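PDB 6EZ3: Cyclo(L-leucyl-L-leucyl) synthase from Staphylococcus haemolyticus, which catalyses ATP-independent formation of cyclodipeptides from aminoacyl-tRNAs, chiefly making cyclo(L-leucyl-L-leucyl) from two molecules of leucyl-tRNA. Local coordinates for residues A[19-24]-A[187-192]; A[138-143]-A[164-169]; A[181-186]-A[216-221]. All coordinates share one frame; numbering follows the deposited sequence.

Overall arrangement
Contacts 1 and 3 adjoin, their centres about 7 Å apart, and both are buried at the starting ends of inner strands of the mixed sheet. Contact 1 pairs neighbouring parallel strands and continues into a charged cluster near the surface, whereas contact 3 joins the turn around the short helix 183-186 to the strand next in order, through amide groups. Asn183 of contact 3 meets Thr188 and Thr191 of contact 1, which ties the two together. Contact 2 lies across the chain's centre from contact 1, their centres about 29 Å apart. It is only partly buried and joins two helices, 133-149 and 162-175, by apolar packing where the others rely on polar bonds.

Contact 1. Residues A[19-24]-A[187-192]; sequences RKKHVI and NTQETL
His22 and Thr191 both set their first side-chain bond trans to the main-chain nitrogen, chi1 -176° for His22, so their side chains run together in the same direction. The ring nitrogen ND1 of His22 thereby meets the hydroxyl OG1 of Thr191 at 2.8 Å, at the ring edge and in its plane; either group could supply the proton. Thr188 approaches from another side: its methyl CG2 sits over the centre of one imidazole face, 3.6 Å from the centroid of the His22 ring, in a CH-pi contact, while its OG1 turns to Asn183. A threonine suits both places, having a methyl and a hydroxyl on one branch point.

Glu190, with CG placed between its backbone N and carbonyl carbon (chi1 54°), is otherwise extended and reaches two basic residues in one salt-bridge network. Its OE2 lies over a face of the Arg19 guanidinium, in a salt bridge of 2.8 Å to Arg19 NH2, with the two planes 54° apart. Lys21 comes across the carboxylate in a longer salt bridge, its NZ 3.6 Å from Glu190 OE2, and the same NZ gives a hydrogen bond to Gln189 OE1 at 2.9 Å.

Along the backbone, parallel strands 22-26 and 191-195 adjoin in the Rossmann-type sheet: Ile24 N donates to Leu192 O at 2.8 Å, while the bond from Leu192 N to His22 O is longer at 3.3 Å.

With NE2 bonded to Ser54, the imidazole is gripped at both nitrogens, which fixes its rotation, and the two basic groups around Glu190 would probably favour its ionised form.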
loop_
_atom_site.group_PDB
_atom_site.type_symbol
_atom_site.label_atom_id
_atom_site.label_comp_id
_atom_site.label_asym_id
_atom_site.label_seq_id
_atom_site.Cartn_x
_atom_site.Cartn_y
_atom_site.Cartn_z
ATOM N N ARG A 19 -5.187 10.689 -17.632
ATOM C CA ARG A 19 -5.375 12.021 -17.072
ATOM C C ARG A 19 -4.135 12.588 -16.293
ATOM O O ARG A 19 -3.983 13.800 -16.224
ATOM C CB ARG A 19 -6.645 12.055 -16.197
ATOM C CG ARG A 19 -7.957 12.040 -16.975
ATOM C CD ARG A 19 -9.187 11.832 -16.107
ATOM N NE ARG A 19 -9.708 10.468 -16.275
ATOM C CZ ARG A 19 -10.755 9.963 -15.622
ATOM N NH1 ARG A 19 -11.136 8.708 -15.836
ATOM N NH2 ARG A 19 -11.428 10.708 -14.755
ATOM N N LYS A 20 -3.264 11.727 -15.758
ATOM C CA LYS A 20 -2.031 11.990 -14.967
ATOM C C LYS A 20 -2.210 13.006 -13.794
ATOM O O LYS A 20 -1.281 13.767 -13.473
ATOM C CB LYS A 20 -0.844 12.351 -15.848
ATOM C CG LYS A 20 -0.561 11.252 -16.853
ATOM C CD LYS A 20 0.703 10.479 -16.609
ATOM C CE LYS A 20 0.606 9.051 -17.073
ATOM N NZ LYS A 20 -0.012 8.907 -18.422
ATOM N N LYS A 21 -3.375 12.950 -13.100
ATOM C CA LYS A 21 -3.615 13.887 -11.999
ATOM C C LYS A 21 -2.771 13.611 -10.756
ATOM O O LYS A 21 -2.104 14.527 -10.287
ATOM C CB LYS A 21 -5.095 13.981 -11.639
ATOM C CG LYS A 21 -5.931 14.777 -12.642
ATOM C CD LYS A 21 -7.302 15.127 -12.065
ATOM C CE LYS A 21 -8.439 14.987 -13.058
ATOM N NZ LYS A 21 -9.740 14.707 -12.378
ATOM N N HIS A 22 -2.774 12.370 -10.227
ATOM C CA HIS A 22 -2.024 11.999 -9.033
ATOM C C HIS A 22 -1.751 10.484 -8.951
ATOM O O HIS A 22 -2.599 9.676 -9.356
ATOM C CB HIS A 22 -2.799 12.468 -7.805
ATOM C CG HIS A 22 -2.112 12.252 -6.482
ATOM N ND1 HIS A 22 -2.326 11.104 -5.718
ATOM C CD2 HIS A 22 -1.282 13.065 -5.799
ATOM C CE1 HIS A 22 -1.598 11.256 -4.627
ATOM N NE2 HIS A 22 -0.962 12.417 -4.622
ATOM N N VAL A 23 -0.589 10.108 -8.381
ATOM C CA VAL A 23 -0.187 8.720 -8.143
ATOM C C VAL A 23 0.278 8.553 -6.678
ATOM O O VAL A 23 0.824 9.496 -6.085
ATOM C CB VAL A 23 0.873 8.201 -9.175
ATOM C CG1 VAL A 23 2.233 8.923 -9.080
ATOM C CG2 VAL A 23 1.052 6.695 -9.059
ATOM N N ILE A 24 0.033 7.365 -6.101
ATOM C CA ILE A 24 0.480 6.978 -4.780
ATOM C C ILE A 24 1.519 5.942 -5.054
ATOM O O ILE A 24 1.230 4.930 -5.695
ATOM C CB ILE A 24 -0.645 6.428 -3.842
ATOM C CG1 ILE A 24 -1.739 7.504 -3.555
ATOM C CG2 ILE A 24 -0.044 5.907 -2.505
ATOM C CD1 ILE A 24 -2.974 6.985 -2.955
ATOM N N ASN A 187 -6.886 13.518 0.569
ATOM C CA ASN A 187 -7.475 14.689 -0.067
ATOM C C ASN A 187 -7.042 14.899 -1.537
ATOM O O ASN A 187 -6.427 15.921 -1.872
ATOM C CB ASN A 187 -7.262 15.960 0.774
ATOM C CG ASN A 187 -8.392 16.908 0.579
ATOM O OD1 ASN A 187 -8.250 17.904 -0.129
ATOM N ND2 ASN A 187 -9.580 16.532 1.083
ATOM N N THR A 188 -7.411 13.939 -2.412
ATOM C CA THR A 188 -7.167 14.000 -3.858
ATOM C C THR A 188 -8.501 13.926 -4.604
ATOM O O THR A 188 -9.494 13.457 -4.038
ATOM C CB THR A 188 -6.173 12.925 -4.362
ATOM O OG1 THR A 188 -6.496 11.652 -3.821
ATOM C CG2 THR A 188 -4.740 13.259 -4.068
ATOM N N GLN A 189 -8.526 14.411 -5.870
ATOM C CA GLN A 189 -9.705 14.393 -6.729
ATOM C C GLN A 189 -9.837 12.960 -7.264
ATOM O O GLN A 189 -10.874 12.330 -7.078
ATOM C CB GLN A 189 -9.531 15.401 -7.857
ATOM C CG GLN A 189 -10.616 16.466 -7.968
ATOM C CD GLN A 189 -10.596 17.071 -9.362
ATOM O OE1 GLN A 189 -10.901 16.396 -10.359
ATOM N NE2 GLN A 189 -10.203 18.346 -9.474
ATOM N N GLU A 190 -8.751 12.430 -7.864
ATOM C CA GLU A 190 -8.591 11.055 -8.375
ATOM C C GLU A 190 -7.120 10.701 -8.180
ATOM O O GLU A 190 -6.278 11.613 -8.127
ATOM C CB GLU A 190 -9.025 10.896 -9.834
ATOM C CG GLU A 190 -8.368 11.868 -10.801
ATOM C CD GLU A 190 -8.472 11.507 -12.267
ATOM O OE1 GLU A 190 -7.430 11.533 -12.966
ATOM O OE2 GLU A 190 -9.586 11.147 -12.704
ATOM N N THR A 191 -6.816 9.391 -7.987
ATOM C CA THR A 191 -5.467 8.892 -7.689
ATOM C C THR A 191 -5.337 7.429 -8.089
ATOM O O THR A 191 -6.351 6.759 -8.272
ATOM C CB THR A 191 -5.154 9.126 -6.189
ATOM O OG1 THR A 191 -3.823 8.718 -5.855
ATOM C CG2 THR A 191 -6.155 8.490 -5.267
ATOM N N LEU A 192 -4.089 6.942 -8.277
ATOM C CA LEU A 192 -3.792 5.533 -8.594
ATOM C C LEU A 192 -2.843 5.017 -7.526
ATOM O O LEU A 192 -1.876 5.709 -7.203
ATOM C CB LEU A 192 -3.052 5.362 -9.946
ATOM C CG LEU A 192 -3.691 5.809 -11.265
ATOM C CD1 LEU A 192 -2.670 5.820 -12.350
ATOM C CD2 LEU A 192 -4.841 4.906 -11.674
#

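Contact 2. Residues A[138-143]-A[164-169]; sequences SCLKMS and TLEYAA
Apolar contact is centred on Leu140, whose CD2 methyl rests against Leu165, Glu166 and Ala169 of helix 162-175. It lies 3.8 Å from Leu165 CB, and Leu140 CD2 is equally near Glu166 CG, the aliphatic start of a side chain whose carboxylate makes a long, weak ion pair with Lys136, earlier on helix 133-149. The same methyl also covers the carbonyl of Leu165 and reaches Ala169 CB at 4.3 Å. In return Leu165 lays CD1 beside Leu140 O at 3.8 Å, and its side chain extends along helix 133-149 to Leu144 and Leu147. Leucine suits position 140 because its side chain is long enough to bring a methyl to all three neighbours.

Helices 133-149 and 162-175 cross almost squarely here, their local axes 89° apart and 8.3 Å at closest approach. Helix 162-175 also carries Tyr171 to Glu175, which by similarity belong to the substrate-binding site; the side chain of Val172 is about 4 Å from that of Ser143.

Polar bonding of Ser143 turns back to its own helix. With OG trans to its carbonyl carbon (chi1 -43°), the buried hydroxyl is satisfied by donating to Cys139 O at 2.8 Å from above the carbonyl plane. Cys139 O, which also accepts the Ser143 backbone N-H, thus takes two bonds.

Small residues form the remaining contact. The Ser143 hydroxyl comes alongside Ala169, while Ser143 CB meets the methyl of Ala168, CB to CB 3.9 Å.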
loop_
_atom_site.group_PDB
_atom_site.type_symbol
_atom_site.label_atom_id
_atom_site.label_comp_id
_atom_site.label_asym_id
_atom_site.label_seq_id
_atom_site.Cartn_x
_atom_site.Cartn_y
_atom_site.Cartn_z
ATOM N N SER A 138 -9.524 -14.486 1.383
ATOM C CA SER A 138 -8.778 -13.657 0.435
ATOM C C SER A 138 -7.747 -12.798 1.169
ATOM O O SER A 138 -6.593 -12.717 0.726
ATOM C CB SER A 138 -9.722 -12.813 -0.415
ATOM O OG SER A 138 -10.090 -13.479 -1.617
ATOM N N CYS A 139 -8.136 -12.238 2.333
ATOM C CA CYS A 139 -7.237 -11.443 3.172
ATOM C C CYS A 139 -6.072 -12.286 3.695
ATOM O O CYS A 139 -4.922 -11.833 3.638
ATOM C CB CYS A 139 -7.995 -10.787 4.321
ATOM S SG CYS A 139 -9.143 -9.496 3.807
ATOM N N LEU A 140 -6.383 -13.497 4.213
ATOM C CA LEU A 140 -5.399 -14.408 4.794
ATOM C C LEU A 140 -4.378 -14.896 3.765
ATOM O O LEU A 140 -3.208 -15.087 4.106
ATOM C CB LEU A 140 -6.090 -15.570 5.532
ATOM C CG LEU A 140 -7.148 -15.187 6.598
ATOM C CD1 LEU A 140 -8.164 -16.290 6.777
ATOM C CD2 LEU A 140 -6.522 -14.834 7.916
ATOM N N LYS A 141 -4.806 -15.033 2.492
ATOM C CA LYS A 141 -3.942 -15.381 1.361
ATOM C C LYS A 141 -2.902 -14.251 1.180
ATOM O O LYS A 141 -1.712 -14.527 1.010
ATOM C CB LYS A 141 -4.772 -15.511 0.083
ATOM C CG LYS A 141 -5.589 -16.780 -0.015
ATOM C CD LYS A 141 -6.235 -16.909 -1.390
ATOM C CE LYS A 141 -5.639 -18.005 -2.232
ATOM N NZ LYS A 141 -5.741 -17.689 -3.674
ATOM N N MET A 142 -3.361 -12.976 1.257
ATOM C CA MET A 142 -2.502 -11.792 1.143
ATOM C C MET A 142 -1.542 -11.729 2.342
ATOM O O MET A 142 -0.361 -11.445 2.154
ATOM C CB MET A 142 -3.316 -10.473 1.010
ATOM C CG MET A 142 -4.392 -10.450 -0.093
ATOM S SD MET A 142 -3.891 -10.707 -1.834
ATOM C CE MET A 142 -4.446 -12.482 -2.101
ATOM N N SER A 143 -2.040 -12.045 3.559
ATOM C CA SER A 143 -1.255 -12.098 4.800
ATOM C C SER A 143 -0.129 -13.116 4.628
ATOM O O SER A 143 1.018 -12.824 4.982
ATOM C CB SER A 143 -2.129 -12.526 5.980
ATOM O OG SER A 143 -3.394 -11.888 5.993
ATOM N N THR A 164 -1.782 -17.449 12.973
ATOM C CA THR A 164 -0.668 -16.606 12.513
ATOM C C THR A 164 -1.188 -15.630 11.439
ATOM O O THR A 164 -0.871 -14.440 11.494
ATOM C CB THR A 164 0.522 -17.512 11.969
ATOM O OG1 THR A 164 1.090 -18.350 12.981
ATOM C CG2 THR A 164 1.642 -16.719 11.366
ATOM N N LEU A 165 -1.987 -16.154 10.474
ATOM C CA LEU A 165 -2.551 -15.417 9.352
ATOM C C LEU A 165 -3.623 -14.436 9.766
ATOM O O LEU A 165 -3.710 -13.391 9.135
ATOM C CB LEU A 165 -3.041 -16.352 8.242
ATOM C CG LEU A 165 -1.979 -17.269 7.588
ATOM C CD1 LEU A 165 -2.546 -17.989 6.396
ATOM C CD2 LEU A 165 -0.737 -16.506 7.150
ATOM N N GLU A 166 -4.421 -14.734 10.811
ATOM C CA GLU A 166 -5.454 -13.812 11.320
ATOM C C GLU A 166 -4.816 -12.580 11.999
ATOM O O GLU A 166 -5.384 -11.481 11.978
ATOM C CB GLU A 166 -6.415 -14.523 12.291
ATOM C CG GLU A 166 -7.554 -15.260 11.600
ATOM C CD GLU A 166 -8.159 -16.468 12.300
ATOM O OE1 GLU A 166 -7.404 -17.282 12.884
ATOM O OE2 GLU A 166 -9.391 -16.648 12.176
ATOM N N TYR A 167 -3.632 -12.780 12.603
ATOM C CA TYR A 167 -2.858 -11.715 13.232
ATOM C C TYR A 167 -2.251 -10.851 12.126
ATOM O O TYR A 167 -2.456 -9.639 12.134
ATOM C CB TYR A 167 -1.757 -12.284 14.154
ATOM C CG TYR A 167 -1.140 -11.267 15.096
ATOM C CD1 TYR A 167 0.243 -11.091 15.160
ATOM C CD2 TYR A 167 -1.935 -10.497 15.945
ATOM C CE1 TYR A 167 0.819 -10.173 16.044
ATOM C CE2 TYR A 167 -1.375 -9.565 16.817
ATOM C CZ TYR A 167 0.003 -9.415 16.875
ATOM O OH TYR A 167 0.530 -8.498 17.758
ATOM N N ALA A 168 -1.557 -11.487 11.148
ATOM C CA ALA A 168 -0.917 -10.816 10.016
ATOM C C ALA A 168 -1.913 -10.057 9.132
ATOM O O ALA A 168 -1.521 -9.103 8.463
ATOM C CB ALA A 168 -0.127 -11.819 9.192
ATOM N N ALA A 169 -3.210 -10.455 9.164
ATOM C CA ALA A 169 -4.289 -9.833 8.390
ATOM C C ALA A 169 -4.612 -8.411 8.864
ATOM O O ALA A 169 -5.146 -7.620 8.087
ATOM C CB ALA A 169 -5.537 -10.702 8.434
#

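Contact 3. Residues A[181-186]-A[216-221]; sequences NANPII and EKQGYI
Two side-chain amides, those of Asn183 and Gln218, lie alongside each other, pointing opposite ways with their planes 67° apart, and do not bond to one another. Asn183 directs ND2 within its own amide plane to Asn181 OD1, 2.9 Å away and in an almost straight bond. The same ND2 donates to Lys217 O at 3.1 Å, and there the geometry is poorer: the carbonyl oxygen is tilted from the Asn183 amide plane, and the nitrogen stands above the carbonyl plane. Over the Gln218 amide, Ala182 N stands 51° out of the carbonyl plane, and the bond from Ala182 N to Gln218 OE1 is 2.8 Å long. The methyl of Ala182 is close by, its CB 3.5 Å from Gln218 OE1.

Strand 218-225 runs between strands 4-8 and 191-195 in the mixed sheet of this Rossmann-type fold, and the turn at 181-186 leads by way of helix 183-186 toward strand 191-195. The contact joins this connection to the start of strand 218-225, and Gln218 also touches Thr191 of the neighbouring strand 191-195.

Gln218 suits its place by length: CG trans to the backbone N and a bend at chi2 (88°) carry OE1 back to the main chain of the turn. Alanine at 182 is small enough to lie against both this amide and Ile24, and its carbonyl accepts the backbone N-H groups of both Ile185 and Ile186.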
loop_
_atom_site.group_PDB
_atom_site.type_symbol
_atom_site.label_atom_id
_atom_site.label_comp_id
_atom_site.label_asym_id
_atom_site.label_seq_id
_atom_site.Cartn_x
_atom_site.Cartn_y
_atom_site.Cartn_z
ATOM N N ASN A 181 -10.388 3.591 -1.688
ATOM C CA ASN A 181 -10.708 5.018 -1.881
ATOM C C ASN A 181 -9.829 5.932 -1.011
ATOM O O ASN A 181 -10.249 6.387 0.054
ATOM C CB ASN A 181 -12.194 5.319 -1.654
ATOM C CG ASN A 181 -12.632 6.682 -2.111
ATOM O OD1 ASN A 181 -12.020 7.325 -2.969
ATOM N ND2 ASN A 181 -13.732 7.133 -1.571
ATOM N N ALA A 182 -8.612 6.189 -1.480
ATOM C CA ALA A 182 -7.640 7.018 -0.810
ATOM C C ALA A 182 -8.005 8.492 -0.902
ATOM O O ALA A 182 -7.676 9.243 -0.000
ATOM C CB ALA A 182 -6.278 6.788 -1.420
ATOM N N ASN A 183 -8.713 8.899 -1.976
ATOM C CA ASN A 183 -9.123 10.284 -2.277
ATOM C C ASN A 183 -9.637 11.122 -1.090
ATOM O O ASN A 183 -9.081 12.199 -0.895
ATOM C CB ASN A 183 -10.135 10.314 -3.403
ATOM C CG ASN A 183 -9.636 9.644 -4.627
ATOM O OD1 ASN A 183 -8.796 10.189 -5.326
ATOM N ND2 ASN A 183 -10.089 8.419 -4.863
ATOM N N PRO A 184 -10.656 10.727 -0.296
ATOM C CA PRO A 184 -11.087 11.609 0.797
ATOM C C PRO A 184 -10.157 11.620 2.030
ATOM O O PRO A 184 -10.278 12.509 2.880
ATOM C CB PRO A 184 -12.470 11.077 1.130
ATOM C CG PRO A 184 -12.402 9.629 0.799
ATOM C CD PRO A 184 -11.453 9.484 -0.332
ATOM N N ILE A 185 -9.248 10.629 2.131
ATOM C CA ILE A 185 -8.301 10.484 3.228
ATOM C C ILE A 185 -7.108 11.428 2.985
ATOM O O ILE A 185 -6.892 12.352 3.763
ATOM C CB ILE A 185 -7.878 8.998 3.442
ATOM C CG1 ILE A 185 -9.092 8.045 3.563
ATOM C CG2 ILE A 185 -7.000 8.876 4.657
ATOM C CD1 ILE A 185 -8.811 6.609 3.293
ATOM N N ILE A 186 -6.367 11.221 1.906
ATOM C CA ILE A 186 -5.195 12.026 1.520
ATOM C C ILE A 186 -5.575 13.311 0.782
ATOM O O ILE A 186 -4.688 14.080 0.386
ATOM C CB ILE A 186 -4.163 11.197 0.701
ATOM C CG1 ILE A 186 -4.740 10.757 -0.686
ATOM C CG2 ILE A 186 -3.629 10.018 1.556
ATOM C CD1 ILE A 186 -3.741 10.522 -1.679
ATOM N N GLU A 216 -14.726 4.720 -8.160
ATOM C CA GLU A 216 -14.656 5.143 -9.568
ATOM C C GLU A 216 -13.504 6.092 -9.842
ATOM O O GLU A 216 -12.997 6.102 -10.964
ATOM C CB GLU A 216 -15.988 5.770 -10.052
ATOM C CG GLU A 216 -16.520 6.929 -9.194
ATOM C CD GLU A 216 -17.670 7.758 -9.753
ATOM O OE1 GLU A 216 -17.402 8.758 -10.460
ATOM O OE2 GLU A 216 -18.840 7.446 -9.426
ATOM N N LYS A 217 -13.101 6.894 -8.818
ATOM C CA LYS A 217 -12.000 7.873 -8.861
ATOM C C LYS A 217 -10.682 7.273 -8.269
ATOM O O LYS A 217 -9.754 7.999 -7.893
ATOM C CB LYS A 217 -12.435 9.165 -8.129
ATOM C CG LYS A 217 -12.799 10.306 -9.050
ATOM C CD LYS A 217 -14.187 10.177 -9.690
ATOM C CE LYS A 217 -14.431 11.163 -10.820
ATOM N NZ LYS A 217 -14.597 12.548 -10.301
ATOM N N GLN A 218 -10.604 5.933 -8.257
ATOM C CA GLN A 218 -9.489 5.184 -7.694
ATOM C C GLN A 218 -9.069 4.011 -8.583
ATOM O O GLN A 218 -9.913 3.223 -8.998
ATOM C CB GLN A 218 -9.860 4.700 -6.271
ATOM C CG GLN A 218 -8.779 3.903 -5.552
ATOM C CD GLN A 218 -7.802 4.721 -4.763
ATOM O OE1 GLN A 218 -8.115 5.778 -4.220
ATOM N NE2 GLN A 218 -6.637 4.172 -4.560
ATOM N N GLY A 219 -7.761 3.897 -8.826
ATOM C CA GLY A 219 -7.197 2.820 -9.631
ATOM C C GLY A 219 -6.071 2.034 -8.990
ATOM O O GLY A 219 -5.724 2.259 -7.821
ATOM N N TYR A 220 -5.527 1.064 -9.746
ATOM C CA TYR A 220 -4.378 0.259 -9.320
ATOM C C TYR A 220 -3.540 -0.081 -10.562
ATOM O O TYR A 220 -4.063 -0.697 -11.509
ATOM C CB TYR A 220 -4.790 -1.009 -8.542
ATOM C CG TYR A 220 -3.615 -1.832 -8.047
ATOM C CD1 TYR A 220 -3.034 -2.810 -8.851
ATOM C CD2 TYR A 220 -3.108 -1.660 -6.759
ATOM C CE1 TYR A 220 -1.948 -3.564 -8.406
ATOM C CE2 TYR A 220 -2.038 -2.429 -6.293
ATOM C CZ TYR A 220 -1.453 -3.368 -7.129
ATOM O OH TYR A 220 -0.397 -4.123 -6.691
ATOM N N ILE A 221 -2.253 0.350 -10.567
ATOM C CA ILE A 221 -1.337 0.097 -11.687
ATOM C C ILE A 221 -0.131 -0.742 -11.248
ATOM O O ILE A 221 0.312 -0.642 -10.095
ATOM C CB ILE A 221 -0.927 1.384 -12.462
ATOM C CG1 ILE A 221 -0.052 2.335 -11.608
ATOM C CG2 ILE A 221 -2.152 2.096 -13.035
ATOM C CD1 ILE A 221 0.626 3.545 -12.358
#